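Local coordinates for outer membrane protein assembly factor BamA (Haemophilus ducreyi, PDB 4K3C), which probably assembles and inserts beta-barrel proteins into the outer membrane as part of the Bam complex, of which it is the barrel-bearing member, at residues S172-N177 against G196-D201; Y168-G173 against F524-G529; Y375-G380 against G427-V432; I406-I411 against A462-T467. All coordinates share one frame; numbering follows the deposited sequence.

In the fold
All four contacts lie in the transmembrane barrel, not in the POTRA repeats. Interactions 1 and 2 have centres about 11 Å apart and share S172 and G173, on the turn between strands 160-169 and 175-185, the first two staves. Interaction 2 closes the barrel against the last strand, 521-531, so interactions 3 and 4 are nested along the chain inside the loop it closes, after interaction 1. These two, also about 11 Å apart between centres, alternate along the sequence: strands 366-378, 430-440 and 453-465 and the long loop running from 379 to 429 meet there. Thus interaction 2 marks the barrel seam, with interaction 1 beside it, and the other pair the base of that loop, with 24 to 28 Å between centres.

Interaction 1 (S172-N177 against G196-D201); sequences SGLSYN and GSRNTD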
loop_
_atom_site.group_PDB
_atom_site.type_symbol
_atom_site.label_atom_id
_atom_site.label_comp_id
_atom_site.label_asym_id
_atom_site.label_seq_id
_atom_site.Cartn_x
_atom_site.Cartn_y
_atom_site.Cartn_z
ATOM N N SER A 172 16.755 5.318 13.246
ATOM C CA SER A 172 15.970 4.173 13.745
ATOM C C SER A 172 16.765 3.190 14.625
ATOM O O SER A 172 16.225 2.687 15.617
ATOM C CB SER A 172 15.187 3.418 12.654
ATOM O OG SER A 172 14.049 4.161 12.227
ATOM N N GLY A 173 18.030 2.933 14.274
ATOM C CA GLY A 173 18.856 1.986 15.009
ATOM C C GLY A 173 18.293 0.563 14.990
ATOM O O GLY A 173 17.776 0.090 13.971
ATOM N N LEU A 174 18.390 -0.132 16.120
ATOM C CA LEU A 174 17.868 -1.496 16.228
ATOM C C LEU A 174 16.353 -1.578 16.334
ATOM O O LEU A 174 15.759 -1.014 17.240
ATOM C CB LEU A 174 18.478 -2.207 17.433
ATOM C CG LEU A 174 17.829 -3.558 17.744
ATOM C CD1 LEU A 174 17.991 -4.540 16.576
ATOM C CD2 LEU A 174 18.400 -4.129 19.023
ATOM N N SER A 175 15.746 -2.327 15.422
ATOM C CA SER A 175 14.298 -2.482 15.380
ATOM C C SER A 175 13.947 -3.960 15.417
ATOM O O SER A 175 14.604 -4.781 14.764
ATOM C CB SER A 175 13.702 -1.854 14.108
ATOM O OG SER A 175 14.184 -0.540 13.898
ATOM N N TYR A 176 12.927 -4.294 16.201
ATOM C CA TYR A 176 12.254 -5.584 16.083
ATOM C C TYR A 176 10.766 -5.406 16.291
ATOM O O TYR A 176 10.323 -4.419 16.879
ATOM C CB TYR A 176 12.795 -6.626 17.077
ATOM C CG TYR A 176 13.030 -6.062 18.434
ATOM C CD1 TYR A 176 12.001 -5.974 19.359
ATOM C CD2 TYR A 176 14.279 -5.577 18.784
ATOM C CE1 TYR A 176 12.218 -5.428 20.613
ATOM C CE2 TYR A 176 14.511 -5.046 20.024
ATOM C CZ TYR A 176 13.475 -4.964 20.934
ATOM O OH TYR A 176 13.721 -4.413 22.165
ATOM N N ASN A 177 10.007 -6.379 15.805
ATOM C CA ASN A 177 8.565 -6.380 15.946
ATOM C C ASN A 177 8.120 -7.828 15.930
ATOM O O ASN A 177 8.756 -8.662 15.278
ATOM C CB ASN A 177 7.929 -5.686 14.760
ATOM C CG ASN A 177 8.070 -6.504 13.478
ATOM O OD1 ASN A 177 9.121 -6.495 12.828
ATOM N ND2 ASN A 177 7.016 -7.239 13.127
ATOM N N GLY A 196 3.232 -5.630 17.967
ATOM C CA GLY A 196 4.057 -4.731 18.740
ATOM C C GLY A 196 5.437 -4.628 18.140
ATOM O O GLY A 196 5.913 -5.588 17.513
ATOM N N SER A 197 6.078 -3.476 18.341
ATOM C CA SER A 197 7.383 -3.211 17.746
ATOM C C SER A 197 8.199 -2.183 18.540
ATOM O O SER A 197 7.638 -1.414 19.324
ATOM C CB SER A 197 7.184 -2.689 16.349
ATOM O OG SER A 197 6.512 -1.443 16.437
ATOM N N ARG A 198 9.516 -2.161 18.298
ATOM C CA ARG A 198 10.448 -1.298 19.017
ATOM C C ARG A 198 11.435 -0.584 18.095
ATOM O O ARG A 198 12.156 -1.237 17.349
ATOM C CB ARG A 198 11.232 -2.137 20.028
ATOM C CG ARG A 198 12.230 -1.366 20.877
ATOM C CD ARG A 198 13.675 -1.439 20.315
ATOM N NE ARG A 198 14.643 -0.735 21.168
ATOM C CZ ARG A 198 15.673 -0.019 20.723
ATOM N NH1 ARG A 198 15.899 0.111 19.419
ATOM N NH2 ARG A 198 16.476 0.580 21.585
ATOM N N ASN A 199 11.451 0.750 18.162
ATOM C CA ASN A 199 12.480 1.626 17.571
ATOM C C ASN A 199 13.371 2.009 18.715
ATOM O O ASN A 199 13.152 1.558 19.826
ATOM C CB ASN A 199 11.866 2.949 17.084
ATOM C CG ASN A 199 11.251 2.841 15.736
ATOM O OD1 ASN A 199 11.810 2.205 14.847
ATOM N ND2 ASN A 199 10.085 3.461 15.559
ATOM N N THR A 200 14.334 2.892 18.467
ATOM C CA THR A 200 15.000 3.591 19.561
ATOM C C THR A 200 14.085 4.694 20.063
ATOM O O THR A 200 14.241 5.166 21.191
ATOM C CB THR A 200 16.342 4.226 19.147
ATOM O OG1 THR A 200 16.295 4.581 17.757
ATOM C CG2 THR A 200 17.499 3.261 19.405
ATOM N N ASP A 201 13.130 5.095 19.223
ATOM C CA ASP A 201 12.259 6.228 19.530
ATOM C C ASP A 201 10.942 5.816 20.181
ATOM O O ASP A 201 10.387 6.562 21.000
ATOM C CB ASP A 201 11.995 7.098 18.290
ATOM C CG ASP A 201 13.148 8.035 17.974
ATOM O OD1 ASP A 201 13.492 8.880 18.826
ATOM O OD2 ASP A 201 13.706 7.937 16.865
#
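The open end of the beta hairpin made by strands 175-185 and 190-198 is joined here, with Y176 opposite R198 as an antiparallel hydrogen-bonded pair. R198 N donates to Y176 O at 2.8 Å, while the return bond from Y176 N to R198 O is weak at 3.4 Å, as the strands begin to part. On the same face of the sheet the side chains of this pair lie together. The phenol ring takes the position between backbone N and carbonyl carbon (chi1 42°), which carries it across the gap so that its face rests on R198: CB lies 3.9 Å from the ring centroid, a CH-pi contact, and R198 CD sits 3.6 Å from Y176 CZ. A long aliphatic stem suits this place, since it offers methylenes to the ring before its charge begins. A bend at chi2 lays CD on the ring and turns the guanidinium toward the carbonyl of L174, although that bond is modelled too short to be trusted in detail. N177 and S197 form the next pair on the other face, their CB atoms 3.5 Å apart. Beyond the strands, T200 OG1 donates to S172 O at 2.9 Å from above the carbonyl plane, tying the two loop ends together. Strand 160-169 flanks the hairpin through backbone bonds of S175 to G167 and N177 to G165, and strand 202-211 flanks it through S197 and N204, while D201 forms a salt bridge with R235.

Interaction 2 (Y168-G173 against F524-G529); sequences YGSGSG and FQFTVG
F526 and Y168 meet across the line where the first and last barrel strands come together. Leaving the main chain between its backbone N and carbonyl carbon (chi1 68°), the F526 side chain leans from CB toward segment 168-173 instead of standing clear of it. Its CD1 and CE1 pass closest to S170 OG, and the ring lays one face over G169 CA and S170 N, each about 4.2 Å from the plane and offset toward the rim. Farther out, CE2 lies in the plane of the tyrosine ring at its edge, 3.8 Å from Y168 CD2, and the tip, CZ, is 3.8 Å from Y168 CE2. G169 has no side chain, which lets its CA come within 3.7 Å of T527 CG2. Beneath the rings the backbones pair in antiparallel fashion: Y168 N donates to V528 O at 2.7 Å and V528 N answers to Y168 O. S170 N extends the pairing to F526 O at 2.9 Å, and S170 OG takes a weak bond from F526 N just where strand 160-169 has ended. Strand 503-512 pairs with the other edge of the last strand, and F507 touches F526. Q525 OE1 accepts from G400 N, in the long loop whose RGF sequence is a family hallmark. Such antiparallel pairing of first and last strands is the closure of an Omp85 barrel, the seam regarded in BamA as its lateral gate.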
loop_
_atom_site.group_PDB
_atom_site.type_symbol
_atom_site.label_atom_id
_atom_site.label_comp_id
_atom_site.label_asym_id
_atom_site.label_seq_id
_atom_site.Cartn_x
_atom_site.Cartn_y
_atom_site.Cartn_z
ATOM N N TYR A 168 17.992 -3.012 11.347
ATOM C CA TYR A 168 18.918 -1.994 11.804
ATOM C C TYR A 168 19.223 -0.943 10.714
ATOM O O TYR A 168 19.318 -1.260 9.526
ATOM C CB TYR A 168 20.200 -2.628 12.324
ATOM C CG TYR A 168 21.002 -1.630 13.087
ATOM C CD1 TYR A 168 20.722 -1.377 14.405
ATOM C CD2 TYR A 168 22.007 -0.899 12.477
ATOM C CE1 TYR A 168 21.431 -0.444 15.110
ATOM C CE2 TYR A 168 22.714 0.030 13.167
ATOM C CZ TYR A 168 22.426 0.252 14.486
ATOM O OH TYR A 168 23.119 1.185 15.201
ATOM N N GLY A 169 19.375 0.307 11.134
ATOM C CA GLY A 169 19.521 1.402 10.201
ATOM C C GLY A 169 20.129 2.626 10.849
ATOM O O GLY A 169 20.161 2.733 12.075
ATOM N N SER A 170 20.605 3.547 10.014
ATOM C CA SER A 170 21.296 4.748 10.466
ATOM C C SER A 170 20.468 5.577 11.428
ATOM O O SER A 170 20.924 5.938 12.517
ATOM C CB SER A 170 21.682 5.607 9.265
ATOM O OG SER A 170 22.752 5.008 8.574
ATOM N N GLY A 171 19.263 5.914 10.995
ATOM C CA GLY A 171 18.296 6.538 11.868
ATOM C C GLY A 171 17.334 5.404 12.047
ATOM O O GLY A 171 17.151 4.629 11.092
ATOM N N SER A 172 16.755 5.318 13.246
ATOM C CA SER A 172 15.970 4.173 13.745
ATOM C C SER A 172 16.765 3.190 14.625
ATOM O O SER A 172 16.225 2.687 15.617
ATOM C CB SER A 172 15.187 3.418 12.654
ATOM O OG SER A 172 14.049 4.161 12.227
ATOM N N GLY A 173 18.030 2.933 14.274
ATOM C CA GLY A 173 18.856 1.986 15.009
ATOM C C GLY A 173 18.293 0.563 14.990
ATOM O O GLY A 173 17.776 0.090 13.971
ATOM N N PHE A 524 27.094 8.750 5.269
ATOM C CA PHE A 524 26.774 7.363 5.011
ATOM C C PHE A 524 25.553 6.962 5.834
ATOM O O PHE A 524 25.465 7.226 7.028
ATOM C CB PHE A 524 27.970 6.461 5.286
ATOM C CG PHE A 524 27.743 5.037 4.912
ATOM C CD1 PHE A 524 27.638 4.669 3.583
ATOM C CD2 PHE A 524 27.635 4.058 5.891
ATOM C CE1 PHE A 524 27.433 3.344 3.230
ATOM C CE2 PHE A 524 27.432 2.733 5.555
ATOM C CZ PHE A 524 27.330 2.372 4.219
ATOM N N GLN A 525 24.601 6.341 5.166
ATOM C CA GLN A 525 23.359 5.956 5.780
ATOM C C GLN A 525 22.957 4.614 5.178
ATOM O O GLN A 525 23.383 4.282 4.080
ATOM C CB GLN A 525 22.309 7.038 5.527
ATOM C CG GLN A 525 22.640 8.372 6.197
ATOM C CD GLN A 525 21.946 9.563 5.559
ATOM O OE1 GLN A 525 21.936 9.713 4.330
ATOM N NE2 GLN A 525 21.388 10.435 6.395
ATOM N N PHE A 526 22.159 3.827 5.887
ATOM C CA PHE A 526 21.874 2.473 5.423
ATOM C C PHE A 526 20.759 1.879 6.243
ATOM O O PHE A 526 20.641 2.198 7.418
ATOM C CB PHE A 526 23.107 1.587 5.613
ATOM C CG PHE A 526 23.433 1.331 7.053
ATOM C CD1 PHE A 526 24.131 2.281 7.801
ATOM C CD2 PHE A 526 23.031 0.162 7.668
ATOM C CE1 PHE A 526 24.419 2.073 9.133
ATOM C CE2 PHE A 526 23.317 -0.062 9.005
ATOM C CZ PHE A 526 24.012 0.894 9.734
ATOM N N THR A 527 19.947 1.012 5.650
ATOM C CA THR A 527 19.142 0.132 6.481
ATOM C C THR A 527 19.278 -1.334 6.097
ATOM O O THR A 527 19.646 -1.678 4.967
ATOM C CB THR A 527 17.650 0.515 6.566
ATOM O OG1 THR A 527 17.050 0.417 5.274
ATOM C CG2 THR A 527 17.484 1.893 7.128
ATOM N N VAL A 528 18.975 -2.180 7.077
ATOM C CA VAL A 528 19.104 -3.613 6.970
ATOM C C VAL A 528 17.903 -4.165 7.711
ATOM O O VAL A 528 17.600 -3.727 8.819
ATOM C CB VAL A 528 20.408 -4.080 7.641
ATOM C CG1 VAL A 528 20.249 -5.481 8.223
ATOM C CG2 VAL A 528 21.554 -4.007 6.645
ATOM N N GLY A 529 17.189 -5.095 7.092
ATOM C CA GLY A 529 15.961 -5.587 7.680
ATOM C C GLY A 529 15.692 -7.032 7.331
ATOM O O GLY A 529 16.070 -7.496 6.261
#

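Interaction 3 (Y375-G380 against G427-V432); sequences YTNSFG and GGNAMV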
loop_
_atom_site.group_PDB
_atom_site.type_symbol
_atom_site.label_atom_id
_atom_site.label_comp_id
_atom_site.label_asym_id
_atom_site.label_seq_id
_atom_site.Cartn_x
_atom_site.Cartn_y
_atom_site.Cartn_z
ATOM N N TYR A 375 1.800 20.184 5.238
ATOM C CA TYR A 375 1.434 21.446 5.837
ATOM C C TYR A 375 0.426 21.278 6.960
ATOM O O TYR A 375 -0.595 20.611 6.803
ATOM C CB TYR A 375 0.870 22.379 4.779
ATOM C CG TYR A 375 0.312 23.641 5.354
ATOM C CD1 TYR A 375 1.122 24.538 6.019
ATOM C CD2 TYR A 375 -1.028 23.936 5.237
ATOM C CE1 TYR A 375 0.611 25.712 6.549
ATOM C CE2 TYR A 375 -1.558 25.099 5.764
ATOM C CZ TYR A 375 -0.732 25.987 6.412
ATOM O OH TYR A 375 -1.261 27.141 6.931
ATOM N N THR A 376 0.724 21.898 8.094
ATOM C CA THR A 376 -0.186 21.916 9.221
ATOM C C THR A 376 -0.488 23.349 9.564
ATOM O O THR A 376 0.396 24.194 9.540
ATOM C CB THR A 376 0.449 21.284 10.500
ATOM O OG1 THR A 376 1.096 20.053 10.172
ATOM C CG2 THR A 376 -0.612 21.011 11.571
ATOM N N ASN A 377 -1.740 23.623 9.890
ATOM C CA ASN A 377 -2.035 24.779 10.723
ATOM C C ASN A 377 -3.158 24.539 11.718
ATOM O O ASN A 377 -3.802 23.479 11.724
ATOM C CB ASN A 377 -2.282 26.059 9.925
ATOM C CG ASN A 377 -1.642 27.274 10.586
ATOM O OD1 ASN A 377 -2.232 27.919 11.458
ATOM N ND2 ASN A 377 -0.415 27.572 10.191
ATOM N N SER A 378 -3.370 25.548 12.554
ATOM C CA SER A 378 -4.287 25.456 13.664
ATOM C C SER A 378 -5.299 26.582 13.561
ATOM O O SER A 378 -5.250 27.365 12.630
ATOM C CB SER A 378 -3.508 25.552 14.977
ATOM O OG SER A 378 -2.651 26.684 14.977
ATOM N N PHE A 379 -6.208 26.657 14.525
ATOM C CA PHE A 379 -7.286 27.622 14.496
ATOM C C PHE A 379 -7.924 27.658 15.875
ATOM O O PHE A 379 -7.541 26.894 16.753
ATOM C CB PHE A 379 -8.317 27.247 13.426
ATOM C CG PHE A 379 -8.833 25.840 13.539
ATOM C CD1 PHE A 379 -8.179 24.793 12.918
ATOM C CD2 PHE A 379 -9.984 25.564 14.269
ATOM C CE1 PHE A 379 -8.664 23.504 13.029
ATOM C CE2 PHE A 379 -10.476 24.274 14.391
ATOM C CZ PHE A 379 -9.821 23.247 13.776
ATOM N N GLY A 380 -8.888 28.544 16.080
ATOM C CA GLY A 380 -9.513 28.656 17.382
ATOM C C GLY A 380 -8.570 29.196 18.442
ATOM O O GLY A 380 -8.686 28.850 19.620
ATOM N N GLY A 427 11.362 21.671 14.906
ATOM C CA GLY A 427 10.416 21.303 13.869
ATOM C C GLY A 427 9.537 22.438 13.374
ATOM O O GLY A 427 9.428 23.474 14.036
ATOM N N GLY A 428 8.898 22.239 12.216
ATOM C CA GLY A 428 8.108 23.280 11.579
ATOM C C GLY A 428 6.797 22.773 11.021
ATOM O O GLY A 428 6.600 21.563 10.957
ATOM N N ASN A 429 5.910 23.687 10.611
ATOM C CA ASN A 429 4.581 23.308 10.131
ATOM C C ASN A 429 4.438 23.269 8.609
ATOM O O ASN A 429 3.317 23.191 8.075
ATOM C CB ASN A 429 3.494 24.204 10.728
ATOM C CG ASN A 429 3.572 25.624 10.212
ATOM O OD1 ASN A 429 4.661 26.179 10.044
ATOM N ND2 ASN A 429 2.420 26.221 9.955
ATOM N N ALA A 430 5.574 23.317 7.915
ATOM C CA ALA A 430 5.592 23.291 6.449
ATOM C C ALA A 430 6.864 22.644 5.954
ATOM O O ALA A 430 7.961 23.063 6.301
ATOM C CB ALA A 430 5.465 24.660 5.889
ATOM N N MET A 431 6.699 21.607 5.150
ATOM C CA MET A 431 7.813 20.834 4.653
ATOM C C MET A 431 7.598 20.660 3.149
ATOM O O MET A 431 6.471 20.455 2.702
ATOM C CB MET A 431 7.877 19.477 5.374
ATOM C CG MET A 431 8.916 18.527 4.829
ATOM S SD MET A 431 9.558 17.319 5.999
ATOM C CE MET A 431 8.156 16.245 6.148
ATOM N N VAL A 432 8.656 20.823 2.366
ATOM C CA VAL A 432 8.641 20.382 0.991
ATOM C C VAL A 432 9.956 19.654 0.774
ATOM O O VAL A 432 11.004 20.050 1.297
ATOM C CB VAL A 432 8.463 21.544 -0.041
ATOM C CG1 VAL A 432 8.313 20.989 -1.442
ATOM C CG2 VAL A 432 7.248 22.395 0.278
#
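N429 grips T376 with two groups at once. Its carbonyl O receives T376 N at 2.9 Å in a nearly straight bond (172° at the hydrogen), and its side-chain ND2 donates back to T376 O at 2.9 Å. The residue therefore copies with its amide what a neighbouring strand would do with a main-chain N-H. This depends on the first torsion, 68°, which sets CG between the backbone N and the carbonyl carbon and brings ND2 to the end of the T376 carbonyl, nearly in line with the C=O bond. Asparagine suits the place because its short stem ends in a donor at about the reach of a peptide group. Next to this pair of hydrogen bonds, Y375 and A430 form an antiparallel non-hydrogen-bonded pair. The tyrosine ring, with CG opposite its own backbone N, runs alongside the asparagine side chain, pointing the same way with the planes 49° apart; Y375 CD1 lies 3.3 Å from N429 O, and the methyl of A430 meets the ring edge at 4.3 Å from CD1. A small residue suits the place beside the ring edge. In the next shell, N429 ND2 also donates to T467 OG1, which ties the site to the end of strand 453-465, and W465 packs against A430. T376 OG1 bonds to Q348 NE2, holding the strand from its other flank. T376 and N429 are buried, so their peptide groups have little water to turn to; the shared amide and carbonyl bonds probably pay that cost where the loop from 379 to 429 rejoins the barrel wall.

Interaction 4 (I406-I411 against A462-T467); sequences IGPKAI and ATVWNT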
loop_
_atom_site.group_PDB
_atom_site.type_symbol
_atom_site.label_atom_id
_atom_site.label_comp_id
_atom_site.label_asym_id
_atom_site.label_seq_id
_atom_site.Cartn_x
_atom_site.Cartn_y
_atom_site.Cartn_z
ATOM N N ILE A 406 16.781 18.771 9.734
ATOM C CA ILE A 406 16.339 19.935 8.964
ATOM C C ILE A 406 15.031 20.571 9.448
ATOM O O ILE A 406 13.957 20.042 9.201
ATOM C CB ILE A 406 16.125 19.568 7.483
ATOM C CG1 ILE A 406 17.310 18.769 6.953
ATOM C CG2 ILE A 406 15.900 20.812 6.657
ATOM C CD1 ILE A 406 18.579 19.545 6.942
ATOM N N GLY A 407 15.121 21.725 10.094
ATOM C CA GLY A 407 13.934 22.494 10.425
ATOM C C GLY A 407 14.258 23.586 11.424
ATOM O O GLY A 407 15.425 23.776 11.761
ATOM N N PRO A 408 13.230 24.299 11.922
ATOM C CA PRO A 408 13.482 25.356 12.913
ATOM C C PRO A 408 14.170 24.836 14.178
ATOM O O PRO A 408 13.900 23.725 14.640
ATOM C CB PRO A 408 12.081 25.891 13.238
ATOM C CG PRO A 408 11.234 25.502 12.057
ATOM C CD PRO A 408 11.804 24.195 11.565
ATOM N N LYS A 409 15.068 25.654 14.722
ATOM C CA LYS A 409 15.836 25.304 15.909
ATOM C C LYS A 409 15.134 25.700 17.211
ATOM O O LYS A 409 14.370 26.669 17.256
ATOM C CB LYS A 409 17.221 25.950 15.831
ATOM C CG LYS A 409 18.045 25.477 14.632
ATOM C CD LYS A 409 18.040 23.948 14.509
ATOM C CE LYS A 409 18.776 23.451 13.268
ATOM N NZ LYS A 409 20.221 23.850 13.235
ATOM N N ALA A 410 15.401 24.947 18.271
ATOM C CA ALA A 410 14.847 25.249 19.587
ATOM C C ALA A 410 15.505 26.481 20.196
ATOM O O ALA A 410 16.632 26.812 19.863
ATOM C CB ALA A 410 15.025 24.051 20.513
ATOM N N ILE A 411 14.797 27.158 21.091
ATOM C CA ILE A 411 15.383 28.252 21.868
ATOM C C ILE A 411 14.980 28.107 23.333
ATOM O O ILE A 411 13.876 28.496 23.733
ATOM C CB ILE A 411 14.936 29.635 21.362
ATOM C CG1 ILE A 411 15.249 29.787 19.874
ATOM C CG2 ILE A 411 15.599 30.750 22.178
ATOM C CD1 ILE A 411 14.602 31.003 19.261
ATOM N N ALA A 462 15.319 19.500 0.256
ATOM C CA ALA A 462 14.255 19.580 1.255
ATOM C C ALA A 462 14.282 20.926 1.979
ATOM O O ALA A 462 15.297 21.631 1.970
ATOM C CB ALA A 462 14.396 18.453 2.250
ATOM N N THR A 463 13.159 21.284 2.596
ATOM C CA THR A 463 13.034 22.568 3.270
ATOM C C THR A 463 11.926 22.504 4.321
ATOM O O THR A 463 10.787 22.190 4.008
ATOM C CB THR A 463 12.770 23.729 2.251
ATOM O OG1 THR A 463 12.324 24.904 2.941
ATOM C CG2 THR A 463 11.707 23.327 1.273
ATOM N N VAL A 464 12.268 22.795 5.571
ATOM C CA VAL A 464 11.279 22.834 6.643
ATOM C C VAL A 464 11.243 24.184 7.342
ATOM O O VAL A 464 12.218 24.618 7.951
ATOM C CB VAL A 464 11.542 21.767 7.725
ATOM C CG1 VAL A 464 10.492 21.887 8.812
ATOM C CG2 VAL A 464 11.536 20.377 7.131
ATOM N N TRP A 465 10.100 24.832 7.292
ATOM C CA TRP A 465 9.977 26.139 7.897
ATOM C C TRP A 465 8.736 26.299 8.759
ATOM O O TRP A 465 7.835 25.465 8.721
ATOM C CB TRP A 465 10.014 27.227 6.822
ATOM C CG TRP A 465 8.773 27.400 5.937
ATOM C CD1 TRP A 465 7.852 28.392 6.027
ATOM C CD2 TRP A 465 8.381 26.594 4.818
ATOM N NE1 TRP A 465 6.910 28.255 5.049
ATOM C CE2 TRP A 465 7.217 27.161 4.286
ATOM C CE3 TRP A 465 8.901 25.442 4.221
ATOM C CZ2 TRP A 465 6.557 26.627 3.185
ATOM C CZ3 TRP A 465 8.239 24.908 3.132
ATOM C CH2 TRP A 465 7.080 25.505 2.624
ATOM N N ASN A 466 8.717 27.397 9.512
ATOM C CA ASN A 466 7.643 27.779 10.407
ATOM C C ASN A 466 6.948 28.995 9.822
ATOM O O ASN A 466 7.470 30.111 9.910
ATOM C CB ASN A 466 8.265 28.155 11.756
ATOM C CG ASN A 466 7.253 28.670 12.783
ATOM O OD1 ASN A 466 6.124 29.064 12.453
ATOM N ND2 ASN A 466 7.678 28.684 14.057
ATOM N N THR A 467 5.759 28.792 9.260
ATOM C CA THR A 467 4.954 29.898 8.739
ATOM C C THR A 467 4.653 31.008 9.744
ATOM O O THR A 467 4.435 32.150 9.351
ATOM C CB THR A 467 3.609 29.420 8.202
ATOM O OG1 THR A 467 2.836 28.887 9.288
ATOM C CG2 THR A 467 3.810 28.354 7.140
#
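Residues 406-408 and 464-466 run almost parallel, 7° apart, but without beta pairing, and G407 and V464 are the nearest positions, with CA atoms 4.6 Å apart. V464 fills the space between the two chains, turned toward the loop. Its two methyl groups divide the work. CG1, opposite the backbone N (chi1 179°), reaches P408, where CD lies 3.8 Å away; CG2 lies against the carbonyl O of I406 at 3.2 Å, the side chains meeting only loosely, CG2 to CG2 at 4.4 Å. Between them G407, bare of a side chain, lets its CA settle 3.7 Å from V464 CB, so the loop can press its main chain on the valine. The proline ring crosses V464 at about a right angle, and its CG goes on to touch N466 CB at 4.0 Å. The apolar proline ring suits a surface made largely of the V464 methyl and N466 CB, with V464 O beside its CD, while N466 directs its polar end elsewhere, OD1 accepting from K468 N. W465 points away from the loop, toward the opposite face of the strand, where it meets Y485. P408 is joined through its backbone to I426 and G427, so the loop's outgoing and returning limbs are held together beside the strand. The buried, apolar seating of a long loop against the barrel wall is in keeping with Omp85 proteins, whose sixth extracellular loop folds back into the barrel.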